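Malonyl acyl carrier protein transacylase (Streptococcus pneumoniae, PDB 3IM8) probably transfers the malonyl group from malonyl-CoA to holo-acyl carrier protein, the step that supplies malonyl units for fatty acid synthesis. Local coordinates at residues A[252-257]-A[279-284]. Numbering follows the deposited sequence.
Sequences VRFYES and SGFVKK
Phe254 carries the whole contact on its side, reaching from the first turn of helix 254-263 to Phe281 and Val282 of helix 277-285. Followed outward, its CB is directed from the backbone toward the opposing helix but does not touch it. With CG anti to the backbone N (chi1 -173°), the ring extends toward helix 277-285. CD1 is the first atom to arrive, 3.9 Å from both CB and CD1 of Phe281. CE1 goes deeper: it lies 3.6 Å from Phe281 CB and 3.8 Å from Val282 CG2, and so bridges two consecutive residues of the helix. CZ ends the run, 3.9 Å from Val282 CG2. That methyl sits at the edge of the Phe254 ring, near its plane, whereas Phe281 CB approaches obliquely. The two phenyl rings meet obliquely, with centroids 5.7 Å apart and planes inclined at 59°. No hydrogen bond joins the segments; apolar packing links them. Polar bonds instead organise the start of helix 254-263. Ser257 OG donates to Arg253 O, of the N-cap residue, at 2.7 Å. Arg253 NH1 forms a salt bridge with Glu256 OE1 (3.1 Å), which uses its syn lone pair and lies close to the guanidinium plane. The Phe254 side chain is about 9 Å from that of the predicted active-site Ser90. Leu278 and Ile285 of helix 277-285 also touch Phe254, and Phe281 reaches Asn160 of strand 154-161. The contact therefore joins two subdomains, as in other FabD enzymes: helix 254-263 follows edge strand 252-253 of the mixed sheet, in the smaller ferredoxin-like part, and helix 277-285 is the beta-alpha-beta crossover between parallel strands 268-272 and 290-294 of the larger alpha/beta-hydrolase-like part.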
loop_
_atom_site.group_PDB
_atom_site.type_symbol
_atom_site.label_atom_id
_atom_site.label_comp_id
_atom_site.label_asym_id
_atom_site.label_seq_id
_atom_site.Cartn_x
_atom_site.Cartn_y
_atom_site.Cartn_z
ATOM N N VAL A 252 -5.139 -6.105 5.182
ATOM C CA VAL A 252 -4.382 -4.891 5.547
ATOM C C VAL A 252 -5.106 -4.044 6.623
ATOM O O VAL A 252 -6.219 -3.565 6.456
ATOM C CB VAL A 252 -4.073 -4.055 4.304
ATOM C CG1 VAL A 252 -3.371 -2.733 4.682
ATOM C CG2 VAL A 252 -3.213 -4.845 3.317
ATOM N N ARG A 253 -4.457 -3.882 7.754
ATOM C CA ARG A 253 -5.117 -3.315 8.925
ATOM C C ARG A 253 -4.559 -1.915 9.118
ATOM O O ARG A 253 -3.634 -1.690 9.928
ATOM C CB ARG A 253 -4.929 -4.215 10.159
ATOM C CG ARG A 253 -5.609 -5.547 10.024
ATOM C CD ARG A 253 -5.426 -6.427 11.290
ATOM N NE ARG A 253 -6.169 -7.691 11.154
ATOM C CZ ARG A 253 -7.477 -7.868 11.438
ATOM N NH1 ARG A 253 -8.246 -6.871 11.907
ATOM N NH2 ARG A 253 -8.030 -9.063 11.242
ATOM N N PHE A 254 -5.106 -0.980 8.329
ATOM C CA PHE A 254 -4.557 0.373 8.297
ATOM C C PHE A 254 -4.855 1.163 9.585
ATOM O O PHE A 254 -3.928 1.690 10.185
ATOM C CB PHE A 254 -4.995 1.159 7.032
ATOM C CG PHE A 254 -4.308 2.511 6.893
ATOM C CD1 PHE A 254 -5.006 3.690 7.166
ATOM C CD2 PHE A 254 -2.955 2.588 6.510
ATOM C CE1 PHE A 254 -4.405 4.919 7.043
ATOM C CE2 PHE A 254 -2.293 3.825 6.413
ATOM C CZ PHE A 254 -3.026 5.011 6.672
ATOM N N TYR A 255 -6.119 1.230 10.021
ATOM C CA TYR A 255 -6.441 2.118 11.166
ATOM C C TYR A 255 -5.799 1.660 12.456
ATOM O O TYR A 255 -5.378 2.481 13.265
ATOM C CB TYR A 255 -7.945 2.400 11.330
ATOM C CG TYR A 255 -8.862 1.217 11.611
ATOM C CD1 TYR A 255 -9.663 0.678 10.598
ATOM C CD2 TYR A 255 -8.965 0.673 12.905
ATOM C CE1 TYR A 255 -10.534 -0.381 10.844
ATOM C CE2 TYR A 255 -9.827 -0.386 13.168
ATOM C CZ TYR A 255 -10.611 -0.903 12.130
ATOM O OH TYR A 255 -11.456 -1.937 12.367
ATOM N N GLU A 256 -5.691 0.335 12.620
ATOM C CA GLU A 256 -5.003 -0.219 13.793
ATOM C C GLU A 256 -3.554 0.182 13.776
ATOM O O GLU A 256 -2.993 0.491 14.828
ATOM C CB GLU A 256 -5.071 -1.726 13.783
ATOM C CG GLU A 256 -6.456 -2.259 14.098
ATOM C CD GLU A 256 -6.555 -3.707 13.715
ATOM O OE1 GLU A 256 -7.453 -4.038 12.853
ATOM O OE2 GLU A 256 -5.686 -4.467 14.245
ATOM N N SER A 257 -2.946 0.162 12.586
ATOM C CA SER A 257 -1.572 0.628 12.421
ATOM C C SER A 257 -1.400 2.124 12.785
ATOM O O SER A 257 -0.383 2.503 13.376
ATOM C CB SER A 257 -1.083 0.363 10.991
ATOM O OG SER A 257 -1.173 -1.017 10.725
ATOM N N SER A 279 -3.926 9.902 3.500
ATOM C CA SER A 279 -4.388 11.146 4.151
ATOM C C SER A 279 -5.898 11.190 4.373
ATOM O O SER A 279 -6.332 11.494 5.467
ATOM C CB SER A 279 -3.964 12.387 3.362
ATOM O OG SER A 279 -2.569 12.381 3.194
ATOM N N GLY A 280 -6.685 10.892 3.339
ATOM C CA GLY A 280 -8.148 10.721 3.482
ATOM C C GLY A 280 -8.603 9.778 4.609
ATOM O O GLY A 280 -9.571 10.070 5.294
ATOM N N PHE A 281 -7.920 8.636 4.762
ATOM C CA PHE A 281 -8.135 7.665 5.835
ATOM C C PHE A 281 -7.760 8.241 7.209
ATOM O O PHE A 281 -8.540 8.159 8.123
ATOM C CB PHE A 281 -7.324 6.359 5.606
ATOM C CG PHE A 281 -7.701 5.560 4.349
ATOM C CD1 PHE A 281 -6.804 4.660 3.823
ATOM C CD2 PHE A 281 -8.943 5.678 3.734
ATOM C CE1 PHE A 281 -7.108 3.908 2.706
ATOM C CE2 PHE A 281 -9.267 4.891 2.622
ATOM C CZ PHE A 281 -8.328 4.033 2.100
ATOM N N VAL A 282 -6.568 8.814 7.362
ATOM C CA VAL A 282 -6.120 9.346 8.694
ATOM C C VAL A 282 -6.988 10.558 9.203
ATOM O O VAL A 282 -7.074 10.828 10.427
ATOM C CB VAL A 282 -4.589 9.714 8.641
ATOM C CG1 VAL A 282 -4.139 10.465 9.918
ATOM C CG2 VAL A 282 -3.703 8.422 8.367
ATOM N N LYS A 283 -7.587 11.289 8.268
ATOM C CA LYS A 283 -8.468 12.411 8.570
ATOM C C LYS A 283 -9.764 11.894 9.211
ATOM O O LYS A 283 -10.336 12.549 10.060
ATOM C CB LYS A 283 -8.845 13.126 7.277
ATOM C CG LYS A 283 -8.678 14.627 7.242
ATOM C CD LYS A 283 -9.911 15.375 7.730
ATOM C CE LYS A 283 -9.764 16.883 7.489
ATOM N NZ LYS A 283 -10.473 17.631 8.546
ATOM N N LYS A 284 -10.237 10.731 8.766
ATOM C CA LYS A 284 -11.382 10.099 9.370
ATOM C C LYS A 284 -10.980 9.454 10.708
ATOM O O LYS A 284 -11.661 9.636 11.706
ATOM C CB LYS A 284 -12.028 9.077 8.421
ATOM C CG LYS A 284 -12.162 9.511 6.956
ATOM C CD LYS A 284 -13.559 9.981 6.585
ATOM C CE LYS A 284 -13.695 10.205 5.088
ATOM N NZ LYS A 284 -15.143 10.261 4.706
#